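Long-range contacts in PT26-6P (Thermococcus sp., PDB 2WB7), which is of unknown function, being encoded by a mobile element of euryarchaea and built from domains that include two immunoglobulin-like ones and a helical one: residues A[308-313]-A[338-343]; A[353-358]-A[377-382]. All coordinates share one frame; numbering follows the deposited sequence.

Interaction 1 (A[308-313]-A[338-343]); sequences FVTLRV and FGLTAH
Phe308 and Leu340 meet across two nearly parallel strands that share no backbone ladder: the axes of 308-313 and 338-343 run 17° apart in direction and approach to 7.9 Å, a spacing bridged by side chains. The side chain of Phe308 illustrates how such a layer is filled. Its CB lies 4.2 Å from CD2 of Leu340. CG stands anti to the carbonyl carbon (chi1 -63°), which sends the ring along the gap toward Phe338. There the CD2–CE2 side of the ring does the touching, CE2 coming within 3.7 Å of Phe338 CB and grazing the root of the second ring. With planes inclined by 31° and centroids 5.8 Å apart, the two phenyl groups meet obliquely. The other ortho carbon, CD1, leans toward Gly357, while Phe286 stacks on the Phe308 ring and Tyr306 meets both phenylalanines.

Farther along, one methyl of Leu340, CD2, rests against the backbone itself, 3.7 Å from the carbonyl carbon of Val309. Thr310 then presents its CG2 to the CB of Ala342 at 3.6 Å, and its OG1 shares a hydrogen bond with a water, which in turn donates to His343 O.

Strand 301-314 spends its backbone groups on neighbours 319-331 and 350-364, while Phe308 and Thr310 point toward 336-343, the far edge of the same curled sheet. The chemistry is therefore that of a sandwich-like core, consistent with the immunoglobulin-like family: apolar and weakly directional, with a single bridging water as its polar element.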
loop_
_atom_site.group_PDB
_atom_site.type_symbol
_atom_site.label_atom_id
_atom_site.label_comp_id
_atom_site.label_asym_id
_atom_site.label_seq_id
_atom_site.Cartn_x
_atom_site.Cartn_y
_atom_site.Cartn_z
ATOM N N PHE A 308 -13.678 -2.811 6.677
ATOM C CA PHE A 308 -13.097 -3.898 5.889
ATOM C C PHE A 308 -14.246 -4.641 5.261
ATOM O O PHE A 308 -15.235 -4.925 5.948
ATOM C CB PHE A 308 -12.268 -4.836 6.781
ATOM C CG PHE A 308 -11.092 -4.153 7.423
ATOM C CD1 PHE A 308 -9.923 -3.923 6.695
ATOM C CD2 PHE A 308 -11.178 -3.667 8.714
ATOM C CE1 PHE A 308 -8.860 -3.253 7.255
ATOM C CE2 PHE A 308 -10.107 -2.997 9.279
ATOM C CZ PHE A 308 -8.945 -2.795 8.545
ATOM N N VAL A 309 -14.144 -4.927 3.964
ATOM C CA VAL A 309 -15.235 -5.568 3.234
ATOM C C VAL A 309 -14.749 -6.645 2.280
ATOM O O VAL A 309 -13.562 -6.742 1.991
ATOM C CB VAL A 309 -16.072 -4.540 2.397
ATOM C CG1 VAL A 309 -16.516 -3.364 3.273
ATOM C CG2 VAL A 309 -15.288 -4.072 1.178
ATOM N N THR A 310 -15.673 -7.476 1.814
ATOM C CA THR A 310 -15.455 -8.227 0.588
ATOM C C THR A 310 -16.486 -7.653 -0.353
ATOM O O THR A 310 -17.573 -7.232 0.089
ATOM C CB THR A 310 -15.694 -9.745 0.733
ATOM O OG1 THR A 310 -16.995 -9.998 1.279
ATOM C CG2 THR A 310 -14.659 -10.357 1.616
ATOM N N LEU A 311 -16.145 -7.609 -1.632
ATOM C CA LEU A 311 -17.050 -7.104 -2.629
ATOM C C LEU A 311 -17.331 -8.206 -3.647
ATOM O O LEU A 311 -16.403 -8.746 -4.283
ATOM C CB LEU A 311 -16.443 -5.889 -3.309
ATOM C CG LEU A 311 -16.150 -4.693 -2.400
ATOM C CD1 LEU A 311 -15.462 -3.578 -3.168
ATOM C CD2 LEU A 311 -17.427 -4.179 -1.783
ATOM N N ARG A 312 -18.604 -8.563 -3.793
ATOM C CA ARG A 312 -18.961 -9.530 -4.823
ATOM C C ARG A 312 -18.866 -8.818 -6.144
ATOM O O ARG A 312 -19.378 -7.713 -6.292
ATOM C CB ARG A 312 -20.374 -10.065 -4.629
ATOM C CG ARG A 312 -20.817 -11.018 -5.722
ATOM C CD ARG A 312 -22.069 -11.799 -5.306
ATOM N NE ARG A 312 -22.989 -10.943 -4.565
ATOM C CZ ARG A 312 -23.121 -10.958 -3.240
ATOM N NH1 ARG A 312 -22.406 -11.794 -2.502
ATOM N NH2 ARG A 312 -23.975 -10.136 -2.647
ATOM N N VAL A 313 -18.167 -9.423 -7.087
ATOM C CA VAL A 313 -18.144 -8.910 -8.439
ATOM C C VAL A 313 -19.136 -9.714 -9.256
ATOM O O VAL A 313 -19.040 -10.946 -9.355
ATOM C CB VAL A 313 -16.749 -9.020 -9.078
ATOM C CG1 VAL A 313 -16.811 -8.625 -10.522
ATOM C CG2 VAL A 313 -15.774 -8.144 -8.352
ATOM N N PHE A 338 -7.881 -6.485 13.198
ATOM C CA PHE A 338 -9.294 -6.517 12.916
ATOM C C PHE A 338 -9.526 -7.739 12.063
ATOM O O PHE A 338 -8.744 -8.027 11.160
ATOM C CB PHE A 338 -9.707 -5.248 12.170
ATOM C CG PHE A 338 -9.439 -3.983 12.944
ATOM C CD1 PHE A 338 -8.209 -3.351 12.867
ATOM C CD2 PHE A 338 -10.408 -3.442 13.773
ATOM C CE1 PHE A 338 -7.963 -2.193 13.587
ATOM C CE2 PHE A 338 -10.161 -2.281 14.499
ATOM C CZ PHE A 338 -8.942 -1.657 14.401
ATOM N N GLY A 339 -10.579 -8.481 12.363
ATOM C CA GLY A 339 -10.879 -9.692 11.620
ATOM C C GLY A 339 -12.025 -9.504 10.663
ATOM O O GLY A 339 -12.868 -8.639 10.857
ATOM N N LEU A 340 -12.042 -10.306 9.606
ATOM C CA LEU A 340 -13.172 -10.356 8.684
ATOM C C LEU A 340 -13.270 -11.773 8.222
ATOM O O LEU A 340 -12.280 -12.363 7.836
ATOM C CB LEU A 340 -12.962 -9.461 7.466
ATOM C CG LEU A 340 -14.130 -9.480 6.481
ATOM C CD1 LEU A 340 -15.434 -9.235 7.205
ATOM C CD2 LEU A 340 -13.928 -8.454 5.407
ATOM N N THR A 341 -14.473 -12.319 8.256
ATOM C CA THR A 341 -14.723 -13.660 7.759
ATOM C C THR A 341 -15.446 -13.569 6.427
ATOM O O THR A 341 -16.534 -13.002 6.338
ATOM C CB THR A 341 -15.595 -14.426 8.753
ATOM O OG1 THR A 341 -14.833 -14.663 9.948
ATOM C CG2 THR A 341 -16.048 -15.755 8.165
ATOM N N ALA A 342 -14.849 -14.110 5.382
ATOM C CA ALA A 342 -15.494 -14.076 4.076
ATOM C C ALA A 342 -16.176 -15.395 3.716
ATOM O O ALA A 342 -15.535 -16.447 3.686
ATOM C CB ALA A 342 -14.482 -13.720 3.007
ATOM N N HIS A 343 -17.470 -15.349 3.423
ATOM C CA HIS A 343 -18.084 -16.496 2.748
ATOM C C HIS A 343 -18.376 -16.147 1.302
ATOM O O HIS A 343 -19.185 -15.258 1.014
ATOM C CB HIS A 343 -19.352 -17.024 3.422
ATOM C CG HIS A 343 -19.857 -18.274 2.780
ATOM N ND1 HIS A 343 -19.297 -19.509 3.032
ATOM C CD2 HIS A 343 -20.801 -18.475 1.825
ATOM C CE1 HIS A 343 -19.900 -20.420 2.288
ATOM N NE2 HIS A 343 -20.812 -19.818 1.547
HETATM O O HOH W 1 -17.745 -12.514 1.323
#

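Interaction 2 (A[353-358]-A[377-382]); sequences YHALGL and AEPMIS
Glu378 reaches His354 because its CG is set anti to the backbone N (chi1 167°) and the chain stays extended beyond, while the imidazole turns beside its own backbone N (chi1 -75°). His354 ND1 donates to Glu378 OE2 over 2.8 Å, meeting the syn side of the carboxylate from somewhat out of its plane; ring and carboxylate planes stand 62° apart. Both groups have second partners, Asp502 at His354 NE2 and Tyr152 at Glu378 OE1, so this buried pair links the sheet to more distant parts of the chain. A leucine in place of Glu378 would probably leave the buried His354 ND1 without its acceptor and the Tyr152 hydroxyl without its carboxylate partner.

The setting is an antiparallel beta hairpin of strands 350-364 and 370-379, in which Gly357 and Ala377 form a hydrogen-bonded pair: Gly357 N to Ala377 O is 2.9 Å, Ala377 N to Gly357 O 3.0 Å. Beside it, Leu356 CD1 lies across the stem of Glu378, 3.9 Å from CB. Beyond this pair side chains carry the contact: Ala355 CB packs 3.9 Å from Pro379 CG; after the inverse gamma turn centred on Met380, a selenomethionine, Ile381 extends CD1 to 3.5 Å from Tyr353 O.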
loop_
_atom_site.group_PDB
_atom_site.type_symbol
_atom_site.label_atom_id
_atom_site.label_comp_id
_atom_site.label_asym_id
_atom_site.label_seq_id
_atom_site.Cartn_x
_atom_site.Cartn_y
_atom_site.Cartn_z
ATOM N N TYR A 353 -14.962 -12.452 -5.884
ATOM C CA TYR A 353 -14.992 -11.447 -4.838
ATOM C C TYR A 353 -13.626 -10.762 -4.700
ATOM O O TYR A 353 -12.588 -11.360 -4.979
ATOM C CB TYR A 353 -15.328 -12.091 -3.498
ATOM C CG TYR A 353 -16.751 -12.545 -3.316
ATOM C CD1 TYR A 353 -17.243 -13.661 -3.980
ATOM C CD2 TYR A 353 -17.588 -11.888 -2.435
ATOM C CE1 TYR A 353 -18.547 -14.086 -3.786
ATOM C CE2 TYR A 353 -18.880 -12.300 -2.237
ATOM C CZ TYR A 353 -19.356 -13.394 -2.918
ATOM O OH TYR A 353 -20.646 -13.786 -2.703
ATOM N N HIS A 354 -13.647 -9.509 -4.249
ATOM C CA HIS A 354 -12.445 -8.765 -3.908
ATOM C C HIS A 354 -12.507 -8.405 -2.427
ATOM O O HIS A 354 -13.596 -8.254 -1.851
ATOM C CB HIS A 354 -12.370 -7.475 -4.722
ATOM C CG HIS A 354 -11.978 -7.672 -6.153
ATOM N ND1 HIS A 354 -10.943 -6.972 -6.746
ATOM C CD2 HIS A 354 -12.483 -8.484 -7.113
ATOM C CE1 HIS A 354 -10.823 -7.350 -8.007
ATOM N NE2 HIS A 354 -11.749 -8.261 -8.257
ATOM N N ALA A 355 -11.345 -8.276 -1.797
ATOM C CA ALA A 355 -11.292 -7.846 -0.409
ATOM C C ALA A 355 -10.722 -6.446 -0.427
ATOM O O ALA A 355 -9.819 -6.161 -1.217
ATOM C CB ALA A 355 -10.413 -8.780 0.415
ATOM N N LEU A 356 -11.262 -5.565 0.416
ATOM C CA LEU A 356 -10.770 -4.197 0.505
ATOM C C LEU A 356 -10.834 -3.688 1.935
ATOM O O LEU A 356 -11.725 -4.052 2.702
ATOM C CB LEU A 356 -11.587 -3.280 -0.391
ATOM C CG LEU A 356 -11.171 -1.818 -0.505
ATOM C CD1 LEU A 356 -9.997 -1.662 -1.430
ATOM C CD2 LEU A 356 -12.330 -1.003 -1.029
ATOM N N GLY A 357 -9.870 -2.845 2.292
ATOM C CA GLY A 357 -9.881 -2.166 3.582
ATOM C C GLY A 357 -9.754 -0.674 3.384
ATOM O O GLY A 357 -8.852 -0.197 2.678
ATOM N N LEU A 358 -10.669 0.065 3.991
ATOM C CA LEU A 358 -10.633 1.511 3.980
ATOM C C LEU A 358 -10.530 2.055 5.406
ATOM O O LEU A 358 -11.302 1.678 6.290
ATOM C CB LEU A 358 -11.891 2.049 3.304
ATOM C CG LEU A 358 -12.213 1.559 1.886
ATOM C CD1 LEU A 358 -13.465 2.243 1.401
ATOM C CD2 LEU A 358 -11.088 1.825 0.915
ATOM N N ALA A 377 -6.420 -0.388 1.008
ATOM C CA ALA A 377 -5.473 -1.471 0.825
ATOM C C ALA A 377 -6.265 -2.678 0.406
ATOM O O ALA A 377 -7.212 -3.079 1.093
ATOM C CB ALA A 377 -4.714 -1.760 2.115
ATOM N N GLU A 378 -5.902 -3.242 -0.738
ATOM C CA GLU A 378 -6.613 -4.394 -1.256
ATOM C C GLU A 378 -5.698 -5.621 -1.291
ATOM O O GLU A 378 -4.711 -5.646 -2.025
ATOM C CB GLU A 378 -7.202 -4.089 -2.633
ATOM C CG GLU A 378 -7.673 -5.321 -3.364
ATOM C CD GLU A 378 -8.349 -5.025 -4.697
ATOM O OE1 GLU A 378 -8.481 -3.839 -5.059
ATOM O OE2 GLU A 378 -8.757 -5.991 -5.377
ATOM N N PRO A 379 -6.014 -6.632 -0.468
ATOM C CA PRO A 379 -5.252 -7.873 -0.444
ATOM C C PRO A 379 -5.317 -8.504 -1.812
ATOM O O PRO A 379 -6.405 -8.638 -2.371
ATOM C CB PRO A 379 -6.020 -8.738 0.556
ATOM C CG PRO A 379 -6.753 -7.775 1.413
ATOM C CD PRO A 379 -7.110 -6.632 0.514
HETATM N N MSE A 380 -4.164 -8.864 -2.364
HETATM C CA MSE A 380 -4.106 -9.350 -3.735
HETATM C C MSE A 380 -4.552 -10.805 -3.799
HETATM O O MSE A 380 -3.783 -11.695 -4.162
HETATM C CB MSE A 380 -2.696 -9.164 -4.271
HETATM C CG MSE A 380 -2.298 -7.700 -4.385
HETATM SE SE MSE A 380 -3.328 -6.861 -5.768
HETATM C CE MSE A 380 -2.143 -7.469 -7.152
ATOM N N ILE A 381 -5.794 -11.050 -3.398
ATOM C CA ILE A 381 -6.304 -12.406 -3.347
ATOM C C ILE A 381 -6.914 -12.748 -4.691
ATOM O O ILE A 381 -6.988 -11.910 -5.589
ATOM C CB ILE A 381 -7.360 -12.599 -2.225
ATOM C CG1 ILE A 381 -8.515 -11.599 -2.358
ATOM C CG2 ILE A 381 -6.730 -12.467 -0.863
ATOM C CD1 ILE A 381 -9.822 -12.190 -2.943
ATOM N N SER A 382 -7.330 -13.990 -4.839
ATOM C CA SER A 382 -8.132 -14.365 -5.985
ATOM C C SER A 382 -9.116 -15.432 -5.533
ATOM O O SER A 382 -8.749 -16.353 -4.791
ATOM C CB SER A 382 -7.259 -14.913 -7.096
ATOM O OG SER A 382 -8.078 -15.492 -8.097
#

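Read from the N terminus, the chain runs through strand 301-314, turns back in 319-331 and reaches 336-343, where interaction 1 closes the first loop. Only then does 350-364 begin, and its return along 370-379 closes the hairpin of interaction 2. The two loops stand in series, neither nesting nor crossing, yet their centres lie 8 Å apart, because 350-364 inserts beside 301-314 in the same sheet. Leu311 N lies 2.6 Å from His354 O, a probable backbone hydrogen bond at this seam, and Val313 CG2 packs on His354 CD2. Interaction 2 thus joins neighbours within the sheet, whereas interaction 1 brings edge strand 336-343 against 301-314, a strand next to the sheet's other edge.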